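Local coordinates for IMC sub-compartment protein ISP3 (Toxoplasma gondii, PDB 4CHJ), which is of unknown biochemical function but belongs to the inner membrane complex sub-compartment proteins, a pleckstrin homology-fold group critical for replication of the parasite, at residues N40-G45 and I131-C136; D46-L51 and M71-N76; C60-D65 and F126-I131. One frame throughout, in Å; residues are numbered along the deposited sequence.

Overall arrangement
Contact 1 is ionic and joins the two helices, 32-44 and 131-149, that lie over the pleckstrin homology sheet; R41, one of its partners, is partly exposed. Contacts 2 and 3 are apolar, every residue that touches in them is buried, and both pack on the inner face of the curved sheet. Each spans two strands separated by a third: 46-51 with 70-75 across 57-65, and 57-65 with 123-127 across 46-51. Their centres are 6 Å apart, and M48 packs on F126 between them. Contact 1 connects to both, through the Y42 OH to T47 O and R41 to D46 pairs and through the backbone bond of Y42 with I64.

Contact 1 of 3, residues N40-G45 and I131-C136; sequences NRYEAG and ITDAQC
D133 OD2 receives both terminal nitrogens of R41: NH1 at 3.2 Å, with an N-H...O angle of 148°, and NH2 more weakly. The shorter bond belongs to the other oxygen, D133 OD1, which turns its syn lone pair to R41 NH2 at 2.7 Å. This is a two-nitrogen, end-on salt bridge. Both oxygens lie close to the guanidinium plane, but the carboxylate is tilted 27° against it, and NH1 accordingly meets OD2 from its syn side but out of the carboxylate plane. A bend in the arginine chain at chi3 (-78°) turns its end toward the aspartate.

R41 NH1 has a second carboxylate partner in D46 OD2, also a salt bridge, and the shared positive charge would tend to keep both acids ionised. Y42 stands beside the bridge, with OH 4.2 Å from D133 OD2 and the ring nearly perpendicular to the carboxylate; its hydroxyl is hydrogen-bonded to T47 O instead. D133 also packs on W38 and F128. The bridge ties the last turn of helix 32-44 to the first turn of helix 131-149, while Y42 reaches L62 and I64 on strand 57-65.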
loop_
_atom_site.group_PDB
_atom_site.type_symbol
_atom_site.label_atom_id
_atom_site.label_comp_id
_atom_site.label_asym_id
_atom_site.label_seq_id
_atom_site.Cartn_x
_atom_site.Cartn_y
_atom_site.Cartn_z
ATOM N N ASN A 40 0.765 -4.932 -13.452
ATOM C CA ASN A 40 0.694 -4.306 -14.774
ATOM C C ASN A 40 -0.136 -3.056 -14.777
ATOM O O ASN A 40 0.282 -2.034 -15.309
ATOM C CB ASN A 40 0.114 -5.279 -15.803
ATOM C CG ASN A 40 1.175 -6.186 -16.393
ATOM O OD1 ASN A 40 2.280 -5.732 -16.743
ATOM N ND2 ASN A 40 0.870 -7.482 -16.475
ATOM N N ARG A 41 -1.335 -3.154 -14.209
ATOM C CA ARG A 41 -2.202 -1.988 -14.009
ATOM C C ARG A 41 -1.556 -0.787 -13.332
ATOM O O ARG A 41 -1.671 0.352 -13.818
ATOM C CB ARG A 41 -3.428 -2.391 -13.227
ATOM C CG ARG A 41 -4.413 -3.105 -14.100
ATOM C CD ARG A 41 -5.759 -3.193 -13.454
ATOM N NE ARG A 41 -5.783 -4.245 -12.450
ATOM C CZ ARG A 41 -6.110 -4.062 -11.177
ATOM N NH1 ARG A 41 -6.434 -2.853 -10.725
ATOM N NH2 ARG A 41 -6.146 -5.105 -10.362
ATOM N N TYR A 42 -0.880 -1.025 -12.214
ATOM C CA TYR A 42 -0.360 0.091 -11.403
ATOM C C TYR A 42 0.984 0.606 -11.901
ATOM O O TYR A 42 1.325 1.776 -11.692
ATOM C CB TYR A 42 -0.323 -0.294 -9.916
ATOM C CG TYR A 42 -1.717 -0.198 -9.306
ATOM C CD1 TYR A 42 -2.266 1.046 -8.976
ATOM C CD2 TYR A 42 -2.533 -1.324 -9.190
ATOM C CE1 TYR A 42 -3.561 1.154 -8.492
ATOM C CE2 TYR A 42 -3.833 -1.223 -8.697
ATOM C CZ TYR A 42 -4.340 0.022 -8.355
ATOM O OH TYR A 42 -5.617 0.126 -7.865
ATOM N N GLU A 43 1.725 -0.245 -12.607
ATOM C CA GLU A 43 2.872 0.223 -13.389
ATOM C C GLU A 43 2.396 1.171 -14.490
ATOM O O GLU A 43 3.055 2.177 -14.791
ATOM C CB GLU A 43 3.633 -0.961 -13.996
ATOM C CG GLU A 43 4.610 -1.615 -13.026
ATOM C CD GLU A 43 5.346 -2.821 -13.614
ATOM O OE1 GLU A 43 4.800 -3.481 -14.533
ATOM O OE2 GLU A 43 6.467 -3.121 -13.130
ATOM N N ALA A 44 1.229 0.864 -15.059
ATOM C CA ALA A 44 0.569 1.767 -16.005
ATOM C C ALA A 44 0.021 3.008 -15.301
ATOM O O ALA A 44 -0.080 4.078 -15.895
ATOM C CB ALA A 44 -0.562 1.039 -16.731
ATOM N N GLY A 45 -0.337 2.860 -14.036
ATOM C CA GLY A 45 -1.056 3.907 -13.343
ATOM C C GLY A 45 -2.500 3.517 -13.202
ATOM O O GLY A 45 -3.199 3.311 -14.187
ATOM N N ILE A 131 -10.306 -6.655 -2.379
ATOM C CA ILE A 131 -9.440 -7.284 -1.387
ATOM C C ILE A 131 -8.175 -7.785 -2.036
ATOM O O ILE A 131 -7.072 -7.666 -1.488
ATOM C CB ILE A 131 -10.138 -8.477 -0.721
ATOM C CG1 ILE A 131 -11.455 -8.022 -0.093
ATOM C CG2 ILE A 131 -9.234 -9.083 0.339
ATOM C CD1 ILE A 131 -12.090 -9.015 0.869
ATOM N N THR A 132 -8.368 -8.383 -3.198
ATOM C CA THR A 132 -7.315 -8.950 -3.985
ATOM C C THR A 132 -6.232 -7.933 -4.281
ATOM O O THR A 132 -5.034 -8.205 -4.107
ATOM C CB THR A 132 -7.913 -9.445 -5.315
ATOM O OG1 THR A 132 -8.704 -10.616 -5.055
ATOM C CG2 THR A 132 -6.811 -9.733 -6.372
ATOM N N ASP A 133 -6.652 -6.791 -4.802
ATOM C CA ASP A 133 -5.757 -5.668 -5.051
ATOM C C ASP A 133 -5.008 -5.224 -3.797
ATOM O O ASP A 133 -3.812 -4.928 -3.847
ATOM C CB ASP A 133 -6.543 -4.502 -5.631
ATOM C CG ASP A 133 -6.742 -4.632 -7.126
ATOM O OD1 ASP A 133 -6.298 -5.660 -7.698
ATOM O OD2 ASP A 133 -7.282 -3.696 -7.743
ATOM N N ALA A 134 -5.705 -5.222 -2.668
ATOM C CA ALA A 134 -5.115 -4.771 -1.413
ATOM C C ALA A 134 -4.044 -5.761 -1.022
ATOM O O ALA A 134 -2.945 -5.387 -0.650
ATOM C CB ALA A 134 -6.177 -4.687 -0.333
ATOM N N GLN A 135 -4.359 -7.036 -1.185
ATOM C CA GLN A 135 -3.438 -8.096 -0.825
ATOM C C GLN A 135 -2.237 -8.158 -1.765
ATOM O O GLN A 135 -1.139 -8.502 -1.334
ATOM C CB GLN A 135 -4.173 -9.429 -0.772
ATOM C CG GLN A 135 -5.316 -9.409 0.232
ATOM C CD GLN A 135 -5.833 -10.786 0.582
ATOM O OE1 GLN A 135 -5.707 -11.732 -0.195
ATOM N NE2 GLN A 135 -6.465 -10.892 1.743
ATOM N N CYS A 136 -2.416 -7.722 -3.007
ATOM C CA CYS A 136 -1.287 -7.536 -3.924
ATOM C C CYS A 136 -0.379 -6.396 -3.513
ATOM O O CYS A 136 0.847 -6.476 -3.662
ATOM C CB CYS A 136 -1.781 -7.278 -5.348
ATOM S SG CYS A 136 -2.541 -8.728 -6.103
#

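Contact 2 of 3, residues D46-L51 and M71-N76; sequences DTMEVL and MNLTFN
M48 and L73, which touch across this contact, both approach the ring of F126 from one side: the M48 methyl lies over that face, with CE 3.4 Å from F126 CG, while L73 and V50 reach the rim from the same side. In segment 71-76 itself, N76 CB lies over one face of the F75 ring, offset toward the rim.

Between the two segments the meeting point is a single methyl, L73 CD1. M48 SD touches it at 3.7 Å, with M48 CE close behind, and V50 CG2 adds a looser contact at 4.1 Å. The methionine chain crosses the leucine at about a right angle, whereas V50 meets it obliquely. M48 gets there by folding: chi1 is 33°, off a staggered position and with CG set between the backbone N and the carbonyl carbon, and chi2 and chi3 bend the chain again. That cramped course brings the sulfur and methyl round to L73 and F126, probably at some torsional cost.

Strand 57-65 runs between strands 46-51 and 70-75 and is antiparallel to both, so the side chains meet across it, on the inner face of the curved sheet. C60 of that middle strand pairs with M48 through the backbone and packs on both M48 and L73, whereas E49, pointing away from 71-76, forms a salt bridge with R57. Thioether and methyl groups meet here by dispersion and by exclusion of water, so shape rather than direction decides the fit. The contact is part of the apolar interior of the pleckstrin homology fold, made without polar bonds between the two segments.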
loop_
_atom_site.group_PDB
_atom_site.type_symbol
_atom_site.label_atom_id
_atom_site.label_comp_id
_atom_site.label_asym_id
_atom_site.label_seq_id
_atom_site.Cartn_x
_atom_site.Cartn_y
_atom_site.Cartn_z
ATOM N N ASP A 46 -2.953 3.367 -11.970
ATOM C CA ASP A 46 -4.348 3.006 -11.741
ATOM C C ASP A 46 -4.837 3.613 -10.420
ATOM O O ASP A 46 -4.045 4.129 -9.626
ATOM C CB ASP A 46 -4.518 1.475 -11.779
ATOM C CG ASP A 46 -5.971 1.041 -11.894
ATOM O OD1 ASP A 46 -6.797 1.823 -12.411
ATOM O OD2 ASP A 46 -6.293 -0.081 -11.447
ATOM N N THR A 47 -6.153 3.585 -10.240
ATOM C CA THR A 47 -6.852 4.409 -9.278
ATOM C C THR A 47 -6.916 3.692 -7.922
ATOM O O THR A 47 -7.081 2.462 -7.873
ATOM C CB THR A 47 -8.283 4.726 -9.792
ATOM O OG1 THR A 47 -8.240 5.864 -10.668
ATOM C CG2 THR A 47 -9.236 5.015 -8.651
ATOM N N MET A 48 -6.695 4.457 -6.843
ATOM C CA MET A 48 -6.967 4.014 -5.471
ATOM C C MET A 48 -7.336 5.233 -4.606
ATOM O O MET A 48 -7.545 6.334 -5.132
ATOM C CB MET A 48 -5.753 3.293 -4.899
ATOM C CG MET A 48 -4.433 3.845 -5.411
ATOM S SD MET A 48 -4.098 5.508 -4.791
ATOM C CE MET A 48 -3.883 5.129 -3.046
ATOM N N GLU A 49 -7.465 5.025 -3.298
ATOM C CA GLU A 49 -7.775 6.120 -2.361
ATOM C C GLU A 49 -6.750 6.210 -1.256
ATOM O O GLU A 49 -6.369 5.201 -0.669
ATOM C CB GLU A 49 -9.128 5.891 -1.702
ATOM C CG GLU A 49 -10.315 6.131 -2.588
ATOM C CD GLU A 49 -11.595 5.672 -1.935
ATOM O OE1 GLU A 49 -11.521 5.026 -0.861
ATOM O OE2 GLU A 49 -12.674 5.976 -2.481
ATOM N N VAL A 50 -6.399 7.436 -0.891
ATOM C CA VAL A 50 -5.564 7.671 0.270
ATOM C C VAL A 50 -6.436 8.095 1.446
ATOM O O VAL A 50 -7.163 9.078 1.365
ATOM C CB VAL A 50 -4.540 8.781 -0.002
ATOM C CG1 VAL A 50 -3.780 9.131 1.266
ATOM C CG2 VAL A 50 -3.588 8.361 -1.107
ATOM N N LEU A 51 -6.367 7.330 2.530
ATOM C CA LEU A 51 -7.078 7.647 3.762
ATOM C C LEU A 51 -6.388 8.741 4.562
ATOM O O LEU A 51 -5.169 8.862 4.533
ATOM C CB LEU A 51 -7.233 6.400 4.628
ATOM C CG LEU A 51 -7.950 5.216 3.988
ATOM C CD1 LEU A 51 -8.517 4.301 5.059
ATOM C CD2 LEU A 51 -9.045 5.702 3.054
ATOM N N MET A 71 7.129 5.295 -6.296
ATOM C CA MET A 71 5.736 5.191 -6.665
ATOM C C MET A 71 5.118 6.550 -6.477
ATOM O O MET A 71 5.341 7.205 -5.475
ATOM C CB MET A 71 5.008 4.093 -5.899
ATOM C CG MET A 71 4.630 4.404 -4.473
ATOM S SD MET A 71 3.901 2.939 -3.733
ATOM C CE MET A 71 3.937 3.369 -2.004
ATOM N N ASN A 72 4.362 6.984 -7.469
ATOM C CA ASN A 72 3.876 8.342 -7.492
ATOM C C ASN A 72 2.396 8.420 -7.284
ATOM O O ASN A 72 1.633 7.749 -7.956
ATOM C CB ASN A 72 4.214 8.992 -8.822
ATOM C CG ASN A 72 5.479 9.798 -8.760
ATOM O OD1 ASN A 72 6.557 9.261 -8.529
ATOM N ND2 ASN A 72 5.356 11.101 -8.960
ATOM N N LEU A 73 1.993 9.272 -6.359
ATOM C CA LEU A 73 0.593 9.524 -6.144
ATOM C C LEU A 73 0.269 10.764 -6.931
ATOM O O LEU A 73 0.914 11.793 -6.773
ATOM C CB LEU A 73 0.315 9.780 -4.671
ATOM C CG LEU A 73 -0.060 8.556 -3.851
ATOM C CD1 LEU A 73 -1.291 7.900 -4.444
ATOM C CD2 LEU A 73 1.107 7.589 -3.839
ATOM N N THR A 74 -0.729 10.664 -7.790
ATOM C CA THR A 74 -1.189 11.831 -8.511
ATOM C C THR A 74 -2.579 12.181 -8.067
ATOM O O THR A 74 -3.486 11.347 -8.112
ATOM C CB THR A 74 -1.179 11.610 -10.024
ATOM O OG1 THR A 74 0.169 11.378 -10.452
ATOM C CG2 THR A 74 -1.738 12.836 -10.743
ATOM N N PHE A 75 -2.700 13.390 -7.530
ATOM C CA PHE A 75 -3.970 13.997 -7.187
ATOM C C PHE A 75 -3.985 15.444 -7.685
ATOM O O PHE A 75 -3.134 16.242 -7.312
ATOM C CB PHE A 75 -4.158 13.932 -5.673
ATOM C CG PHE A 75 -5.154 14.908 -5.138
ATOM C CD1 PHE A 75 -6.391 15.045 -5.732
ATOM C CD2 PHE A 75 -4.849 15.693 -4.045
ATOM C CE1 PHE A 75 -7.310 15.947 -5.241
ATOM C CE2 PHE A 75 -5.762 16.598 -3.549
ATOM C CZ PHE A 75 -6.995 16.727 -4.148
ATOM N N ASN A 76 -4.949 15.785 -8.527
ATOM C CA ASN A 76 -5.081 17.156 -9.001
ATOM C C ASN A 76 -3.789 17.684 -9.597
ATOM O O ASN A 76 -3.419 18.831 -9.376
ATOM C CB ASN A 76 -5.563 18.094 -7.901
ATOM C CG ASN A 76 -5.900 19.475 -8.430
ATOM O OD1 ASN A 76 -5.793 19.734 -9.628
ATOM N ND2 ASN A 76 -6.314 20.367 -7.540
#

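Contact 3 of 3, residues C60-D65 and F126-I131; sequences CNLKID and FSFKDI
Strand 57-65, carrying L62, and strand 123-127, carrying F126, both pair antiparallel with strand 46-51, which separates them, so L62 and F126 meet over the inner surface of the curved sheet rather than through backbone bonds. From the first strand the contact is made by one methyl, L62 CD2. It touches F126 CE2 at 4.1 Å, approaching the ring obliquely, and F128 CE2 at 4.3 Å, near the plane of that ring and at its edge. The CD2 branch thus meets two phenylalanines that follow each other at an interval of two along the chain, and it meets them in directions roughly at right angles to each other.

In L62, CG is anti to the backbone N (chi1 173°), which extends the side chain toward the interior. The F126 side chain crosses it at about a right angle. Its chi2 of -6° is unusual for a phenylalanine, where the ring normally stands across the CA-CB bond; it sets the ring so that L62 CD2 comes to it obliquely, and is consistent with tight packing by the neighbours that crowd F126.

Other aromatic rings continue the cluster: F115 meets F126 edge-to-face, and F137 of helix 131-149 packs against both F126 and F128. Beyond F128 the chain turns into that helix, with D130 as its N-cap; D130 OD1 accepts a hydrogen bond from the backbone N of D133. In the interior of the pleckstrin homology fold, then, the contact lies between strands 57-65 and 123-127 of the sheet, with helix 131-149 contributing F137, helix 32-44 packing W38 on I64, and strand 70-75 bringing L73 against L62.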
loop_
_atom_site.group_PDB
_atom_site.type_symbol
_atom_site.label_atom_id
_atom_site.label_comp_id
_atom_site.label_asym_id
_atom_site.label_seq_id
_atom_site.Cartn_x
_atom_site.Cartn_y
_atom_site.Cartn_z
ATOM N N CYS A 60 -6.902 8.993 -5.806
ATOM C CA CYS A 60 -5.627 9.273 -6.485
ATOM C C CYS A 60 -5.345 8.278 -7.606
ATOM O O CYS A 60 -6.018 7.245 -7.740
ATOM C CB CYS A 60 -4.463 9.178 -5.502
ATOM S SG CYS A 60 -4.502 10.395 -4.200
ATOM N N ASN A 61 -4.297 8.581 -8.363
ATOM C CA ASN A 61 -3.713 7.645 -9.298
ATOM C C ASN A 61 -2.392 7.256 -8.734
ATOM O O ASN A 61 -1.626 8.109 -8.291
ATOM C CB ASN A 61 -3.502 8.275 -10.676
ATOM C CG ASN A 61 -3.593 7.254 -11.801
ATOM O OD1 ASN A 61 -4.683 6.784 -12.140
ATOM N ND2 ASN A 61 -2.445 6.912 -12.395
ATOM N N LEU A 62 -2.135 5.961 -8.737
ATOM C CA LEU A 62 -0.927 5.423 -8.173
ATOM C C LEU A 62 -0.192 4.768 -9.307
ATOM O O LEU A 62 -0.719 3.874 -9.947
ATOM C CB LEU A 62 -1.266 4.394 -7.096
ATOM C CG LEU A 62 -0.099 3.615 -6.509
ATOM C CD1 LEU A 62 0.870 4.581 -5.843
ATOM C CD2 LEU A 62 -0.583 2.546 -5.520
ATOM N N LYS A 63 1.033 5.212 -9.533
ATOM C CA LYS A 63 1.840 4.722 -10.599
ATOM C C LYS A 63 3.152 4.222 -10.035
ATOM O O LYS A 63 3.898 4.969 -9.396
ATOM C CB LYS A 63 2.092 5.833 -11.591
ATOM C CG LYS A 63 2.579 5.336 -12.925
ATOM C CD LYS A 63 2.130 6.265 -14.039
ATOM C CE LYS A 63 2.768 5.896 -15.368
ATOM N NZ LYS A 63 4.254 5.800 -15.264
ATOM N N ILE A 64 3.438 2.952 -10.275
ATOM C CA ILE A 64 4.644 2.347 -9.746
ATOM C C ILE A 64 5.704 2.321 -10.840
ATOM O O ILE A 64 5.459 1.818 -11.939
ATOM C CB ILE A 64 4.374 0.919 -9.201
ATOM C CG1 ILE A 64 3.163 0.931 -8.246
ATOM C CG2 ILE A 64 5.607 0.385 -8.484
ATOM C CD1 ILE A 64 2.872 -0.392 -7.552
ATOM N N ASP A 65 6.878 2.864 -10.543
ATOM C CA ASP A 65 8.028 2.666 -11.407
ATOM C C ASP A 65 9.051 1.846 -10.636
ATOM O O ASP A 65 9.765 2.372 -9.785
ATOM C CB ASP A 65 8.623 4.013 -11.814
ATOM C CG ASP A 65 9.773 3.871 -12.789
ATOM O OD1 ASP A 65 10.733 3.140 -12.474
ATOM O OD2 ASP A 65 9.718 4.494 -13.869
ATOM N N PHE A 126 -3.623 3.367 2.166
ATOM C CA PHE A 126 -4.273 3.248 0.851
ATOM C C PHE A 126 -5.451 2.275 0.956
ATOM O O PHE A 126 -5.356 1.252 1.607
ATOM C CB PHE A 126 -3.278 2.693 -0.180
ATOM C CG PHE A 126 -2.175 3.652 -0.555
ATOM C CD1 PHE A 126 -2.167 4.966 -0.090
ATOM C CD2 PHE A 126 -1.156 3.245 -1.394
ATOM C CE1 PHE A 126 -1.160 5.841 -0.455
ATOM C CE2 PHE A 126 -0.157 4.120 -1.772
ATOM C CZ PHE A 126 -0.164 5.426 -1.303
ATOM N N SER A 127 -6.548 2.622 0.304
ATOM C CA SER A 127 -7.692 1.757 0.166
ATOM C C SER A 127 -7.861 1.364 -1.310
ATOM O O SER A 127 -7.834 2.220 -2.208
ATOM C CB SER A 127 -8.949 2.465 0.652
ATOM O OG SER A 127 -10.067 1.596 0.568
ATOM N N PHE A 128 -7.967 0.062 -1.560
ATOM C CA PHE A 128 -7.984 -0.452 -2.940
ATOM C C PHE A 128 -9.359 -0.933 -3.292
ATOM O O PHE A 128 -10.217 -1.104 -2.407
ATOM C CB PHE A 128 -6.964 -1.582 -3.125
ATOM C CG PHE A 128 -5.547 -1.105 -3.113
ATOM C CD1 PHE A 128 -4.870 -0.955 -1.907
ATOM C CD2 PHE A 128 -4.950 -0.651 -4.284
ATOM C CE1 PHE A 128 -3.601 -0.439 -1.885
ATOM C CE2 PHE A 128 -3.676 -0.140 -4.265
ATOM C CZ PHE A 128 -3.009 -0.013 -3.062
ATOM N N LYS A 129 -9.582 -1.143 -4.594
ATOM C CA LYS A 129 -10.935 -1.262 -5.119
ATOM C C LYS A 129 -11.543 -2.608 -4.689
ATOM O O LYS A 129 -12.754 -2.730 -4.564
ATOM C CB LYS A 129 -10.939 -1.086 -6.640
ATOM C CG LYS A 129 -12.328 -1.125 -7.255
ATOM C CD LYS A 129 -12.324 -0.900 -8.771
ATOM C CE LYS A 129 -13.735 -0.973 -9.345
ATOM N NZ LYS A 129 -13.737 -0.752 -10.826
ATOM N N ASP A 130 -10.683 -3.581 -4.379
ATOM C CA ASP A 130 -11.114 -4.867 -3.825
ATOM C C ASP A 130 -9.997 -5.513 -2.985
ATOM O O ASP A 130 -8.871 -5.014 -2.948
ATOM C CB ASP A 130 -11.527 -5.818 -4.964
ATOM C CG ASP A 130 -10.375 -6.139 -5.912
ATOM O OD1 ASP A 130 -9.216 -6.139 -5.472
ATOM O OD2 ASP A 130 -10.628 -6.384 -7.098
ATOM N N ILE A 131 -10.306 -6.655 -2.379
ATOM C CA ILE A 131 -9.440 -7.284 -1.387
ATOM C C ILE A 131 -8.175 -7.785 -2.036
ATOM O O ILE A 131 -7.072 -7.666 -1.488
ATOM C CB ILE A 131 -10.138 -8.477 -0.721
ATOM C CG1 ILE A 131 -11.455 -8.022 -0.093
ATOM C CG2 ILE A 131 -9.234 -9.083 0.339
ATOM C CD1 ILE A 131 -12.090 -9.015 0.869
#